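Side-chain contacts in putative HAD family hydrolase (Streptomyces avermitilis, PDB 3MMZ), which probably hydrolyses phosphate esters as the HAD-type, KdsC-like domain of a longer protein predicted to activate N-acylneuraminate with CTP: residues V16-F19 with D20-T24; A90-Q93 with W94-Q98; L6-A9 with E10-D13. All blocks are in the same frame, centred on the assembly; numbering follows the deposited sequence.

Interaction 1 (V16-F19 with D20-T24); sequences VLDF and DGTQT. With CA (calcium ion), chain M.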
# COMPACT_ATOMS: atom_id res chain seq x y z
N VAL D 16 -31.30 -1.42 0.79
CA VAL D 16 -31.32 -0.25 1.64
C VAL D 16 -29.89 0.13 2.01
O VAL D 16 -29.12 -0.72 2.47
CB VAL D 16 -32.18 -0.46 2.91
CG1 VAL D 16 -32.24 0.82 3.74
CG2 VAL D 16 -33.60 -0.90 2.52
N LEU D 17 -29.54 1.39 1.80
CA LEU D 17 -28.16 1.85 1.99
C LEU D 17 -28.02 2.89 3.10
O LEU D 17 -28.73 3.90 3.11
CB LEU D 17 -27.60 2.42 0.68
CG LEU D 17 -27.71 1.56 -0.59
CD1 LEU D 17 -27.35 2.39 -1.82
CD2 LEU D 17 -26.83 0.32 -0.52
N ASP D 18 -27.11 2.63 4.03
CA ASP D 18 -26.57 3.67 4.88
C ASP D 18 -25.79 4.67 4.01
O ASP D 18 -25.44 4.35 2.87
CB ASP D 18 -25.68 3.04 5.95
CG ASP D 18 -24.94 4.07 6.78
OD1 ASP D 18 -25.59 4.96 7.36
OD2 ASP D 18 -23.70 3.99 6.83
N PHE D 19 -25.53 5.88 4.51
CA PHE D 19 -24.84 6.89 3.70
C PHE D 19 -23.39 7.14 4.12
O PHE D 19 -22.48 6.60 3.50
CB PHE D 19 -25.62 8.20 3.63
CG PHE D 19 -25.00 9.24 2.73
CD1 PHE D 19 -25.03 9.09 1.34
CD2 PHE D 19 -24.38 10.36 3.27
CE1 PHE D 19 -24.47 10.04 0.50
CE2 PHE D 19 -23.81 11.33 2.44
CZ PHE D 19 -23.85 11.16 1.05
N ASP D 20 -23.16 7.92 5.18
CA ASP D 20 -21.78 8.20 5.61
C ASP D 20 -21.05 6.91 6.00
O ASP D 20 -21.55 6.14 6.81
CB ASP D 20 -21.73 9.20 6.78
CG ASP D 20 -22.24 10.58 6.38
OD1 ASP D 20 -21.43 11.40 5.89
OD2 ASP D 20 -23.44 10.84 6.58
N GLY D 21 -19.89 6.68 5.40
CA GLY D 21 -19.07 5.54 5.76
C GLY D 21 -19.38 4.32 4.91
O GLY D 21 -18.61 3.35 4.91
N THR D 22 -20.48 4.40 4.17
CA THR D 22 -20.97 3.29 3.34
C THR D 22 -20.91 3.68 1.86
O THR D 22 -20.31 2.96 1.06
CB THR D 22 -22.39 2.85 3.78
OG1 THR D 22 -22.31 2.27 5.09
CG2 THR D 22 -23.00 1.81 2.81
N GLN D 23 -21.52 4.82 1.53
CA GLN D 23 -21.36 5.44 0.21
C GLN D 23 -20.25 6.50 0.23
O GLN D 23 -19.95 7.11 -0.79
CB GLN D 23 -22.68 6.10 -0.21
CG GLN D 23 -23.81 5.12 -0.36
CD GLN D 23 -25.13 5.78 -0.72
OE1 GLN D 23 -25.28 6.33 -1.81
NE2 GLN D 23 -26.08 5.75 0.20
N THR D 24 -19.68 6.73 1.42
CA THR D 24 -18.55 7.67 1.57
C THR D 24 -17.48 7.01 2.42
O THR D 24 -17.72 5.99 3.05
CB THR D 24 -18.96 8.99 2.29
OG1 THR D 24 -19.03 8.76 3.71
CG2 THR D 24 -20.29 9.56 1.78
CA CA M . -22.58 5.18 8.64
O HOH W 1 -23.91 7.15 8.99
O HOH W 2 -20.71 6.20 9.63
O HOH W 3 -23.78 3.95 10.24
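Directly after strand 14-17 the chain curls back on Phe19 O, which accepts Thr22 N (3.0 Å) from above the carbonyl plane and Gln23 N (2.8 Å) within it. The extended Gln23 side chain reaches back along the loop, and its NE2 gives Asp18 O a nearly straight hydrogen bond (3.1 Å, 176°). The same NE2 lies at the edge of the Phe19 ring, with amide and ring planes 83° apart. Thr24 CG2 meets one face of that ring in a CH-pi contact, 4.2 Å from the centroid. With its CG anti to the backbone N (chi1 -176°), Phe19 sends the ring out of the loop toward Val38, Val40 and Val69. Asp18 carries the metal: its OD2 binds the calcium ion at 2.4 Å and, through its anti lone pair, also accepts Thr22 OG1 at 2.8 Å. Asp20 binds the ion by its backbone O (2.3 Å), and Asn110 and three waters complete six ligands. Thr22 is thus a second-shell residue that, with the ion on OD2 and a metal-bound water on OD1, would limit rotation of the Asp18 carboxylate, in a loop whose DxDx(T/V) spacing at a strand end is consistent with the HAD signature.

Interaction 2 (A90-Q93 with W94-Q98); sequences ALKQ and WCEEQ
Trp94 lies one helical turn beyond Ala90, to whose O its backbone N is hydrogen-bonded at 3.0 Å. With CG anti to the backbone N (chi1 -178°), the indole reaches Thr57 and Leu59 of strand 57-62; Leu91 CD1 approaches its CE3 obliquely at 4.4 Å. Cys95 repeats the helical bond with Leu91 O and sets its SG 3.9 Å from Leu91 CD1, so the sulfur touches that leucine branch, close to strand 105-109. Glu96 CG passes 3.2 Å from Lys92 O, and Glu96 OE2 forms a rather long salt bridge with Lys92 NZ (3.6 Å), the lysine bending at its last torsion to come within range. Glu97 crosses the Gln93 side chain with carboxylate and amide planes only 16° apart; OE2 is 3.4 Å from Gln93 NE2, but the angle is too poor for a hydrogen bond. Gln98 then lays its CG over the centre of one face of the Trp94 ring, 3.5 Å above the plane. The chemistry is that of an amphipathic helix: Leu91, Trp94 and Cys95 are buried against the parallel sheet, while the exposed outer side carries the i to i+4 pair of Lys92 and Glu96.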
# COMPACT_ATOMS: atom_id res chain seq x y z
N ALA D 90 -37.62 2.71 11.77
CA ALA D 90 -37.99 3.34 10.51
C ALA D 90 -37.93 2.31 9.39
O ALA D 90 -38.82 2.26 8.53
CB ALA D 90 -37.07 4.51 10.22
N LEU D 91 -36.91 1.46 9.44
CA LEU D 91 -36.72 0.40 8.46
C LEU D 91 -37.77 -0.70 8.56
O LEU D 91 -38.31 -1.15 7.54
CB LEU D 91 -35.30 -0.19 8.58
CG LEU D 91 -34.87 -1.37 7.70
CD1 LEU D 91 -35.16 -1.13 6.23
CD2 LEU D 91 -33.38 -1.63 7.92
N LYS D 92 -38.08 -1.14 9.79
CA LYS D 92 -39.10 -2.17 9.99
C LYS D 92 -40.45 -1.72 9.44
O LYS D 92 -41.12 -2.47 8.73
CB LYS D 92 -39.21 -2.55 11.47
CG LYS D 92 -40.13 -3.73 11.74
CD LYS D 92 -39.90 -4.30 13.13
CE LYS D 92 -40.89 -5.40 13.48
NZ LYS D 92 -42.22 -4.85 13.83
N GLN D 93 -40.83 -0.48 9.75
CA GLN D 93 -42.07 0.12 9.27
C GLN D 93 -42.09 0.26 7.74
O GLN D 93 -43.09 -0.05 7.10
CB GLN D 93 -42.28 1.49 9.95
CG GLN D 93 -43.65 2.13 9.69
CD GLN D 93 -43.69 3.62 10.03
OE1 GLN D 93 -44.29 4.03 11.03
NE2 GLN D 93 -43.04 4.43 9.21
N TRP D 94 -40.98 0.72 7.17
CA TRP D 94 -40.87 0.87 5.72
C TRP D 94 -41.07 -0.47 5.00
O TRP D 94 -41.85 -0.55 4.04
CB TRP D 94 -39.53 1.51 5.35
CG TRP D 94 -39.33 1.76 3.89
CD1 TRP D 94 -39.74 2.86 3.19
CD2 TRP D 94 -38.68 0.90 2.95
NE1 TRP D 94 -39.38 2.74 1.87
CE2 TRP D 94 -38.73 1.54 1.70
CE3 TRP D 94 -38.05 -0.35 3.05
CZ2 TRP D 94 -38.17 0.98 0.54
CZ3 TRP D 94 -37.50 -0.91 1.90
CH2 TRP D 94 -37.56 -0.24 0.66
N CYS D 95 -40.39 -1.51 5.48
CA CYS D 95 -40.57 -2.87 4.95
C CYS D 95 -42.03 -3.29 4.94
O CYS D 95 -42.54 -3.80 3.95
CB CYS D 95 -39.78 -3.87 5.76
SG CYS D 95 -38.00 -3.72 5.54
N GLU D 96 -42.69 -3.08 6.08
CA GLU D 96 -44.11 -3.42 6.25
C GLU D 96 -44.97 -2.70 5.21
O GLU D 96 -45.85 -3.30 4.57
CB GLU D 96 -44.58 -3.04 7.65
CG GLU D 96 -44.01 -3.86 8.80
CD GLU D 96 -44.63 -3.48 10.15
OE1 GLU D 96 -45.88 -3.49 10.26
OE2 GLU D 96 -43.87 -3.19 11.10
N GLU D 97 -44.69 -1.41 5.03
CA GLU D 97 -45.46 -0.54 4.16
C GLU D 97 -45.26 -0.84 2.69
O GLU D 97 -46.16 -0.61 1.88
CB GLU D 97 -45.08 0.90 4.42
CG GLU D 97 -45.48 1.38 5.78
CD GLU D 97 -45.00 2.78 6.06
OE1 GLU D 97 -44.16 3.29 5.30
OE2 GLU D 97 -45.48 3.36 7.05
N GLN D 98 -44.08 -1.34 2.34
CA GLN D 98 -43.77 -1.69 0.96
C GLN D 98 -44.26 -3.10 0.61
O GLN D 98 -44.22 -3.50 -0.55
CB GLN D 98 -42.26 -1.59 0.72
CG GLN D 98 -41.69 -0.18 0.85
CD GLN D 98 -42.22 0.79 -0.18
OE1 GLN D 98 -42.17 0.53 -1.38
NE2 GLN D 98 -42.73 1.93 0.29

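Interaction 3 (L6-A9 with E10-D13); sequences LPTA and EDID
Leu6 meets Asp11 through a bound water, which donates to Leu6 O at 2.7 Å and to Asp11 OD2 at 2.6 Å. The Leu6 side chain itself points away from Asp11 and packs on Trp157, on Val133 of one neighbouring subunit and on Pro161 of another. Pro7 follows, its CA 3.7 Å from Asp11 OD2 and its ring packed among Leu106, Trp123, Trp157 and Ile158. Thr8 is the centre of the contact. Its backbone N donates to Asp11 OD2 at 2.9 Å, meeting that oxygen on the anti side and 24° out of the carboxylate plane. A chi1 of 72° sets Thr8 OG1 between the backbone N and the carbonyl carbon, on the flank where Asp11 and Glu10 arrive: OG1 lies 3.2 Å from Asp11 OD2, a weak and unsettled bond, and accepts a weak bond from Glu10 N at 3.3 Å. Thr8 O in turn receives Asp11 N at 3.0 Å, and Ile12 CG1 rests near the same oxygen. An alanine in place of Asp11 would remove the carboxylate, and would probably leave Thr8 N without its acceptor and the water held by Leu6 O alone of the two. Ala9 takes the second position of the turn, its N buried by the contact without a partner in the model, and it is followed by Glu10, whose O is bonded to Arg104, the residue that also forms a salt bridge with Asp13. Ala9 and Glu10 have the backbone angles of a type I beta turn closed by Asp11 N and Thr8 O. The weak Glu10 N to Thr8 OG1 bond adds an ST turn, and the Asp11 carboxylate closes back on Thr8 N, here in the lead-in to the first strand of the HAD core.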
# COMPACT_ATOMS: atom_id res chain seq x y z
N LEU D 6 -22.92 -15.43 -1.28
CA LEU D 6 -23.21 -14.04 -1.58
C LEU D 6 -24.67 -13.93 -2.04
O LEU D 6 -25.22 -14.89 -2.56
CB LEU D 6 -22.24 -13.51 -2.65
CG LEU D 6 -20.74 -13.53 -2.28
CD1 LEU D 6 -19.92 -12.99 -3.45
CD2 LEU D 6 -20.49 -12.71 -1.00
N PRO D 7 -25.30 -12.76 -1.83
CA PRO D 7 -26.69 -12.58 -2.28
C PRO D 7 -26.78 -12.60 -3.80
O PRO D 7 -25.82 -12.20 -4.48
CB PRO D 7 -27.04 -11.18 -1.76
CG PRO D 7 -25.71 -10.47 -1.69
CD PRO D 7 -24.74 -11.52 -1.26
N THR D 8 -27.89 -13.10 -4.32
CA THR D 8 -28.17 -13.04 -5.75
C THR D 8 -29.51 -12.34 -5.93
O THR D 8 -30.23 -12.11 -4.96
CB THR D 8 -28.30 -14.45 -6.38
OG1 THR D 8 -29.52 -15.06 -5.95
CG2 THR D 8 -27.11 -15.34 -6.02
N ALA D 9 -29.84 -12.02 -7.19
CA ALA D 9 -31.11 -11.38 -7.52
C ALA D 9 -32.36 -12.10 -6.98
O ALA D 9 -33.36 -11.45 -6.68
CB ALA D 9 -31.23 -11.17 -9.03
N GLU D 10 -32.29 -13.42 -6.86
CA GLU D 10 -33.44 -14.22 -6.38
C GLU D 10 -33.68 -14.10 -4.88
O GLU D 10 -34.79 -14.36 -4.40
CB GLU D 10 -33.29 -15.70 -6.75
CG GLU D 10 -33.59 -16.02 -8.21
CD GLU D 10 -32.57 -15.42 -9.17
OE1 GLU D 10 -31.34 -15.53 -8.89
OE2 GLU D 10 -32.99 -14.85 -10.20
N ASP D 11 -32.64 -13.71 -4.16
CA ASP D 11 -32.65 -13.66 -2.70
C ASP D 11 -33.33 -12.42 -2.14
O ASP D 11 -33.83 -12.43 -1.01
CB ASP D 11 -31.22 -13.71 -2.16
CG ASP D 11 -30.55 -15.06 -2.39
OD1 ASP D 11 -31.21 -16.10 -2.23
OD2 ASP D 11 -29.35 -15.07 -2.72
N ILE D 12 -33.32 -11.34 -2.92
CA ILE D 12 -33.71 -10.04 -2.38
C ILE D 12 -34.73 -9.30 -3.23
O ILE D 12 -34.76 -9.44 -4.45
CB ILE D 12 -32.47 -9.12 -2.17
CG1 ILE D 12 -31.73 -8.89 -3.49
CG2 ILE D 12 -31.52 -9.71 -1.10
CD1 ILE D 12 -30.75 -7.71 -3.46
N ASP D 13 -35.54 -8.47 -2.57
CA ASP D 13 -36.48 -7.58 -3.25
C ASP D 13 -36.17 -6.11 -3.04
O ASP D 13 -36.69 -5.25 -3.76
CB ASP D 13 -37.91 -7.88 -2.79
CG ASP D 13 -38.32 -9.31 -3.04
OD1 ASP D 13 -37.98 -9.87 -4.10
OD2 ASP D 13 -38.97 -9.89 -2.15
O HOH W 4 -27.29 -16.56 -2.33

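In the fold
From the N terminus the order is interaction 3, interaction 1, interaction 2, in series; none nests in or crosses another. Interactions 3 and 1 close short local turns, and interaction 2 spans successive turns of helix 87-98. Interaction 3 shapes the approach to strand 14-17, a central strand of the parallel sheet, and interaction 1 forms the loop that leaves it, so the two adjoin in sequence at its opposite ends, their centres about 20 Å apart. Interaction 2 touches interaction 1 directly: Val16 CG2 packs 3.9 Å from Trp94 CZ3 and 4.0 Å from Leu91 CD1. That packing joins the helix to the strand carrying the metal loop, whereas interactions 2 and 3 do not touch.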